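Local coordinates for protein translation initiation factor 6 (Methanocaldococcus jannaschii, PDB 1G61) that binds the 50S ribosomal subunit and prevents it from joining the 30S subunit to form the 70S initiation complex, at residues K47-N52 against L81-N86; V64-G69 against T113-A118; N153-N158 against I200-K205. One frame throughout, in Å; residues are numbered along the deposited sequence.

Contact 1 of 3, residues K47-N52 against L81-N86; sequences KCLQTN and LDRIKN
Arg83, on the helix 78-90, reaches across to the end of the edge strand 47-50 and clasps the backbone oxygen of Gln50, joining one small sheet to the helix packed on the next. Strand and helix segments run nearly antiparallel, at 167°, with axes 9.7 Å apart at closest approach, a spacing spanned by side chains, the longest being Arg83. It reaches over with CG opposite the backbone N (chi1 177°) and the chain extended as far as NE. The guanidinium meets its acceptor side-on with two nitrogens: Arg83 NE lies 2.8 Å from Gln50 O, and Arg83 NH2 lies 2.9 Å from the same Gln50 O. That oxygen is in the guanidinium plane, and both donors are in its carbonyl plane, so the fork fixes the rotation of the group about its chain. One face of the guanidinium is covered by Leu49, whose CD1 is 3.7 Å from Arg83 NH2. The other methyl of Leu49 turns to the helix, CD2 lying 3.9 Å from Ile84 CG1, and these two side chains cross at about a right angle. Thr51 runs alongside the Arg83 stem in the opposite direction, OG1 being 3.8 Å from Arg83 CD, while the hydroxyl donates to Asn52 O. Leu49 also packs on Phe87, and Ile84 on Leu70 and Leu72 of strand 69-73. The helix thus spans two sheets, as expected where a strand-helix-strand crossover of one subdomain meets its neighbour in the pentein-like ring of the eIF-6 family.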
# COMPACT_ATOMS: atom_id res chain seq x y z
N LYS A 47 -0.52 12.21 -8.34
CA LYS A 47 0.79 12.68 -8.72
C LYS A 47 1.79 11.54 -8.46
O LYS A 47 1.82 10.99 -7.35
CB LYS A 47 1.18 13.96 -7.99
CG LYS A 47 0.30 15.16 -8.36
CD LYS A 47 0.71 15.74 -9.71
CE LYS A 47 -0.09 17.00 -10.07
NZ LYS A 47 0.43 17.63 -11.32
N CYS A 48 2.56 11.19 -9.46
CA CYS A 48 3.43 10.03 -9.40
C CYS A 48 4.88 10.46 -9.28
O CYS A 48 5.33 11.34 -10.01
CB CYS A 48 3.27 9.18 -10.66
SG CYS A 48 1.71 8.29 -10.72
N LEU A 49 5.59 9.83 -8.38
CA LEU A 49 7.03 10.00 -8.24
C LEU A 49 7.74 8.67 -8.49
O LEU A 49 7.38 7.67 -7.83
CB LEU A 49 7.39 10.45 -6.81
CG LEU A 49 8.90 10.49 -6.53
CD1 LEU A 49 9.60 11.54 -7.40
CD2 LEU A 49 9.17 10.76 -5.04
N GLN A 50 8.71 8.67 -9.39
CA GLN A 50 9.58 7.51 -9.55
C GLN A 50 10.81 7.71 -8.68
O GLN A 50 11.50 8.72 -8.79
CB GLN A 50 10.02 7.36 -11.02
CG GLN A 50 8.82 6.94 -11.88
CD GLN A 50 9.23 6.69 -13.32
OE1 GLN A 50 9.64 5.54 -13.66
NE2 GLN A 50 9.17 7.69 -14.16
N THR A 51 11.09 6.75 -7.78
CA THR A 51 12.20 6.87 -6.85
C THR A 51 12.64 5.48 -6.43
O THR A 51 11.85 4.53 -6.38
CB THR A 51 11.82 7.74 -5.64
OG1 THR A 51 13.00 7.98 -4.84
CG2 THR A 51 10.81 7.09 -4.71
N ASN A 52 13.92 5.34 -6.07
CA ASN A 52 14.39 4.22 -5.28
C ASN A 52 14.13 4.47 -3.80
O ASN A 52 13.99 5.64 -3.39
CB ASN A 52 15.90 4.05 -5.45
CG ASN A 52 16.35 3.53 -6.82
OD1 ASN A 52 15.60 2.90 -7.54
ND2 ASN A 52 17.61 3.84 -7.11
N LEU A 81 15.77 10.67 0.10
CA LEU A 81 14.99 11.50 0.99
C LEU A 81 14.83 12.90 0.38
O LEU A 81 13.74 13.44 0.35
CB LEU A 81 15.69 11.59 2.35
CG LEU A 81 14.87 12.12 3.51
CD1 LEU A 81 13.60 11.27 3.72
CD2 LEU A 81 15.72 12.12 4.77
N ASP A 82 15.92 13.47 -0.11
CA ASP A 82 15.88 14.75 -0.76
C ASP A 82 14.90 14.75 -1.95
O ASP A 82 14.09 15.71 -2.11
CB ASP A 82 17.25 15.21 -1.25
CG ASP A 82 18.19 15.59 -0.13
OD1 ASP A 82 19.38 15.85 -0.44
OD2 ASP A 82 17.80 15.67 1.04
N ARG A 83 14.96 13.76 -2.80
CA ARG A 83 14.13 13.60 -3.98
C ARG A 83 12.65 13.55 -3.55
O ARG A 83 11.78 14.20 -4.16
CB ARG A 83 14.47 12.33 -4.77
CG ARG A 83 13.55 12.09 -5.97
CD ARG A 83 14.11 11.01 -6.88
NE ARG A 83 13.23 10.78 -8.01
CZ ARG A 83 13.04 11.62 -9.06
NH1 ARG A 83 13.69 12.76 -9.17
NH2 ARG A 83 12.15 11.26 -10.00
N ILE A 84 12.37 12.74 -2.55
CA ILE A 84 10.98 12.62 -2.08
C ILE A 84 10.48 13.92 -1.47
O ILE A 84 9.37 14.37 -1.82
CB ILE A 84 10.89 11.47 -1.06
CG1 ILE A 84 11.14 10.11 -1.72
CG2 ILE A 84 9.54 11.48 -0.33
CD1 ILE A 84 11.41 8.97 -0.76
N LYS A 85 11.24 14.56 -0.61
CA LYS A 85 10.77 15.81 -0.01
C LYS A 85 10.63 16.88 -1.08
O LYS A 85 9.69 17.70 -0.99
CB LYS A 85 11.74 16.24 1.11
CG LYS A 85 11.68 15.28 2.31
CD LYS A 85 12.50 15.79 3.48
CE LYS A 85 12.13 14.89 4.67
NZ LYS A 85 12.79 15.39 5.90
N ASN A 86 11.50 16.91 -2.08
CA ASN A 86 11.36 17.91 -3.15
C ASN A 86 10.06 17.69 -3.92
O ASN A 86 9.34 18.67 -4.22
CB ASN A 86 12.59 17.86 -4.07
CG ASN A 86 12.40 18.82 -5.24
OD1 ASN A 86 12.08 18.37 -6.35
ND2 ASN A 86 12.60 20.07 -4.96

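Contact 2 of 3, residues V64-G69 against T113-A118; sequences VANKYG and TNDKGA
Asn66 OD1 is held by two backbone N-H groups of its own loop, while its ND2 reaches Asn114 O in the facing loop. Gly69 N approaches OD1 almost in line with the C=O bond, at 177°, whereas Tyr68 N comes from above the carbonyl plane, 2.8 Å from Asn66 OD1. With CG between the backbone nitrogen and carbonyl carbon (chi1 72°), the amide folds back over the turn to receive both. Its orientation is further fixed by Asn66 ND2, which donates to Asn114 O at 3.0 Å along a nearly straight path of 169°, the acceptor in the amide plane; ND2 also bonds Leu135 O. In return, Asp115 OD1 accepts from Lys67 N at 2.8 Å, met from above the carboxylate plane. The other carboxylate oxygen, OD2, is bonded by Asn158 ND2, so Asp115 ties together two loops beyond its own. Toward the strand ends, Val64 CG1 packs obliquely on Thr113 CG2, 3.6 Å away. A water lies between the two backbones, 2.7 Å from Ala65 O and near Thr113 O. Asn114 repeats the pattern of Asn66: its OD1 takes Lys116 N and Gly117 N. Two similarly built Asx motifs, each closing the turn of an antiparallel hairpin and set against each other, are consistent with the repeated subdomains of a pentein-like fold.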
# COMPACT_ATOMS: atom_id res chain seq x y z
N VAL A 64 5.38 3.10 3.37
CA VAL A 64 3.95 3.23 3.65
C VAL A 64 3.56 4.68 3.59
O VAL A 64 4.37 5.52 4.02
CB VAL A 64 3.76 2.76 5.11
CG1 VAL A 64 2.42 3.07 5.64
CG2 VAL A 64 4.05 1.26 5.20
N ALA A 65 2.36 5.00 3.12
CA ALA A 65 1.93 6.38 3.17
C ALA A 65 0.42 6.49 3.26
O ALA A 65 -0.30 5.56 2.87
CB ALA A 65 2.40 7.19 1.95
N ASN A 66 -0.01 7.61 3.80
CA ASN A 66 -1.45 7.92 3.74
C ASN A 66 -1.54 9.43 3.51
O ASN A 66 -0.56 10.06 3.08
CB ASN A 66 -2.22 7.39 4.94
CG ASN A 66 -1.97 8.13 6.24
OD1 ASN A 66 -1.11 9.04 6.28
ND2 ASN A 66 -2.72 7.75 7.29
N LYS A 67 -2.71 10.03 3.76
CA LYS A 67 -2.84 11.50 3.51
C LYS A 67 -1.94 12.30 4.43
O LYS A 67 -1.55 13.44 4.09
CB LYS A 67 -4.27 11.94 3.75
CG LYS A 67 -4.56 13.37 3.26
CD LYS A 67 -5.99 13.84 3.69
CE LYS A 67 -5.95 14.40 5.10
NZ LYS A 67 -7.31 14.76 5.62
N TYR A 68 -1.63 11.75 5.61
CA TYR A 68 -0.95 12.49 6.68
C TYR A 68 0.55 12.22 6.77
O TYR A 68 1.27 13.13 7.22
CB TYR A 68 -1.59 12.13 8.02
CG TYR A 68 -3.05 12.57 8.12
CD1 TYR A 68 -4.10 11.64 8.09
CD2 TYR A 68 -3.38 13.91 8.25
CE1 TYR A 68 -5.43 12.00 8.19
CE2 TYR A 68 -4.70 14.29 8.34
CZ TYR A 68 -5.72 13.35 8.30
OH TYR A 68 -7.02 13.81 8.41
N GLY A 69 0.99 11.02 6.40
CA GLY A 69 2.36 10.68 6.70
C GLY A 69 2.96 9.77 5.66
O GLY A 69 2.25 9.11 4.86
N THR A 113 -2.45 0.62 6.03
CA THR A 113 -3.08 1.86 6.49
C THR A 113 -3.96 2.47 5.42
O THR A 113 -3.64 2.44 4.23
CB THR A 113 -2.01 2.86 6.95
OG1 THR A 113 -2.65 3.95 7.68
CG2 THR A 113 -1.18 3.47 5.80
N ASN A 114 -5.05 3.11 5.90
CA ASN A 114 -5.72 4.08 5.03
C ASN A 114 -5.66 5.43 5.76
O ASN A 114 -4.75 5.63 6.62
CB ASN A 114 -7.12 3.66 4.62
CG ASN A 114 -8.09 3.50 5.77
OD1 ASN A 114 -7.77 3.85 6.92
ND2 ASN A 114 -9.29 2.98 5.47
N ASP A 115 -6.56 6.36 5.51
CA ASP A 115 -6.53 7.67 6.17
C ASP A 115 -7.33 7.68 7.47
O ASP A 115 -7.45 8.77 8.04
CB ASP A 115 -7.10 8.75 5.23
CG ASP A 115 -6.20 8.93 4.02
OD1 ASP A 115 -5.03 8.51 4.03
OD2 ASP A 115 -6.66 9.46 2.98
N LYS A 116 -7.82 6.52 7.90
CA LYS A 116 -8.67 6.39 9.08
C LYS A 116 -8.16 5.38 10.09
O LYS A 116 -8.58 5.48 11.25
CB LYS A 116 -10.15 6.03 8.69
CG LYS A 116 -10.77 7.15 7.84
CD LYS A 116 -12.12 6.81 7.26
CE LYS A 116 -12.00 5.93 6.03
NZ LYS A 116 -13.35 5.60 5.48
N GLY A 117 -7.26 4.45 9.72
CA GLY A 117 -6.78 3.43 10.69
C GLY A 117 -5.60 2.68 10.06
O GLY A 117 -5.43 2.67 8.83
N ALA A 118 -4.85 2.06 10.94
CA ALA A 118 -3.69 1.27 10.51
C ALA A 118 -3.54 0.04 11.38
O ALA A 118 -3.79 0.08 12.60
CB ALA A 118 -2.42 2.16 10.58
O HOH W 1 -2.88 4.81 2.71

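Contact 3 of 3, residues N153-N158 against I200-K205; sequences NAVVTN and IIANSK
Thr157 enters the contact with its CB, which lies 3.8 Å from Asn203 C, and then divides. Its methyl, CG2, lies over the end of the facing strand, 3.4 Å from Ala202 O and 3.7 Å from Ala202 CB. The hydroxyl occupies the position between backbone nitrogen and carbonyl carbon (chi1 75°), which turns OG1 back to its own chain: it is bonded to Lys159 N and Gly160 N, the first of these closing an ST turn. OG1 also meets a water at 2.6 Å, and that water donates to Asn203 O, 2.9 Å away, so the polar link between the segments is indirect. Further back, Val155 crosses Ile200 at about a right angle, Val155 CG2 being 3.8 Å from Ile200 CB, while Val155 CG1 leans to Ala202 CB. Leu225 of helix 215-225 touches both Val155 and Ala202. The two strand segments point almost the same way, 14° apart, yet their axes are 7.2 Å from each other and side chains fill the gap. Strands that belong to different small sheets and meet through side chains are consistent with the inner strands of the pentein-like ring in the eIF-6 family.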
# COMPACT_ATOMS: atom_id res chain seq x y z
N ASN A 153 -0.61 -8.93 2.91
CA ASN A 153 -1.74 -9.84 2.88
C ASN A 153 -3.10 -9.17 2.85
O ASN A 153 -4.13 -9.83 3.02
CB ASN A 153 -1.58 -10.85 4.05
CG ASN A 153 -0.51 -11.84 3.64
OD1 ASN A 153 -0.80 -12.69 2.79
ND2 ASN A 153 0.68 -11.73 4.23
N ALA A 154 -3.13 -7.87 2.54
CA ALA A 154 -4.39 -7.17 2.34
C ALA A 154 -4.12 -5.88 1.58
O ALA A 154 -2.98 -5.46 1.52
CB ALA A 154 -5.06 -6.85 3.68
N VAL A 155 -5.18 -5.35 1.01
CA VAL A 155 -5.22 -4.06 0.35
C VAL A 155 -6.29 -3.25 1.07
O VAL A 155 -7.40 -3.76 1.33
CB VAL A 155 -5.62 -4.20 -1.14
CG1 VAL A 155 -5.79 -2.84 -1.82
CG2 VAL A 155 -4.61 -5.04 -1.89
N VAL A 156 -5.98 -2.00 1.40
CA VAL A 156 -6.96 -1.16 2.07
C VAL A 156 -6.93 0.23 1.45
O VAL A 156 -5.87 0.74 1.09
CB VAL A 156 -6.79 -1.11 3.60
CG1 VAL A 156 -5.54 -0.36 4.04
CG2 VAL A 156 -8.06 -0.53 4.22
N THR A 157 -8.14 0.78 1.32
CA THR A 157 -8.30 2.14 0.84
C THR A 157 -9.30 2.83 1.79
O THR A 157 -9.81 2.18 2.75
CB THR A 157 -8.84 2.25 -0.59
OG1 THR A 157 -10.26 1.94 -0.55
CG2 THR A 157 -8.13 1.25 -1.51
N ASN A 158 -9.59 4.08 1.61
CA ASN A 158 -10.62 4.76 2.39
C ASN A 158 -12.02 4.20 2.14
O ASN A 158 -12.91 4.44 2.97
CB ASN A 158 -10.61 6.27 2.10
CG ASN A 158 -9.34 6.91 2.63
OD1 ASN A 158 -8.76 6.44 3.62
ND2 ASN A 158 -8.90 7.97 1.96
N ILE A 200 -1.55 -5.61 -5.84
CA ILE A 200 -2.53 -4.57 -6.14
C ILE A 200 -2.15 -3.28 -5.42
O ILE A 200 -1.75 -3.32 -4.27
CB ILE A 200 -3.91 -4.96 -5.61
CG1 ILE A 200 -4.45 -6.26 -6.25
CG2 ILE A 200 -4.91 -3.82 -5.78
CD1 ILE A 200 -5.64 -6.84 -5.54
N ILE A 201 -2.29 -2.16 -6.10
CA ILE A 201 -2.33 -0.86 -5.40
C ILE A 201 -3.68 -0.22 -5.73
O ILE A 201 -4.22 -0.34 -6.84
CB ILE A 201 -1.15 0.05 -5.75
CG1 ILE A 201 -1.13 0.41 -7.24
CG2 ILE A 201 0.18 -0.58 -5.32
CD1 ILE A 201 -0.06 1.42 -7.63
N ALA A 202 -4.26 0.45 -4.77
CA ALA A 202 -5.58 1.02 -4.96
C ALA A 202 -5.81 2.23 -4.03
O ALA A 202 -5.22 2.32 -2.95
CB ALA A 202 -6.65 -0.02 -4.61
N ASN A 203 -6.71 3.08 -4.47
CA ASN A 203 -7.26 4.12 -3.61
C ASN A 203 -8.77 4.16 -3.86
O ASN A 203 -9.33 3.24 -4.46
CB ASN A 203 -6.54 5.47 -3.78
CG ASN A 203 -6.67 6.03 -5.16
OD1 ASN A 203 -7.61 5.67 -5.90
ND2 ASN A 203 -5.76 6.93 -5.58
N SER A 204 -9.45 5.21 -3.36
CA SER A 204 -10.91 5.25 -3.50
C SER A 204 -11.34 5.50 -4.94
O SER A 204 -12.56 5.37 -5.21
CB SER A 204 -11.50 6.34 -2.58
OG SER A 204 -11.18 7.62 -3.13
N LYS A 205 -10.41 5.88 -5.83
CA LYS A 205 -10.73 6.28 -7.18
C LYS A 205 -10.44 5.18 -8.20
O LYS A 205 -11.07 5.19 -9.25
CB LYS A 205 -9.97 7.58 -7.54
CG LYS A 205 -10.47 8.75 -6.70
CD LYS A 205 -9.58 9.95 -6.78
CE LYS A 205 -8.25 9.66 -6.08
NZ LYS A 205 -7.40 10.89 -6.12
O HOH W 2 -11.24 1.69 -2.99

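In the fold
Contacts 1 and 3 are mostly buried, contact 2 partly; the contact centres lie about 16, 7 and 9 Å from the chain centre in that order, so contact 1 is buried though peripheral, its Arg83 exposed. Contact 1 joins one sheet to a helix packed on the next, by apolar packing and a charged fork; contacts 2 and 3 join different three-stranded sheets, the former through amides and a carboxylate of two hairpin turns, the latter mainly by apolar packing with a bridging water. Contacts 2 and 3 touch: Asn114 ND2 is 2.9 Å from Thr157 O and Lys116 NZ 2.8 Å from Asn158 O, both probable hydrogen bonds. Contact 1 touches neither. Asn66, Asn114 and Asn203 each form an Asx turn.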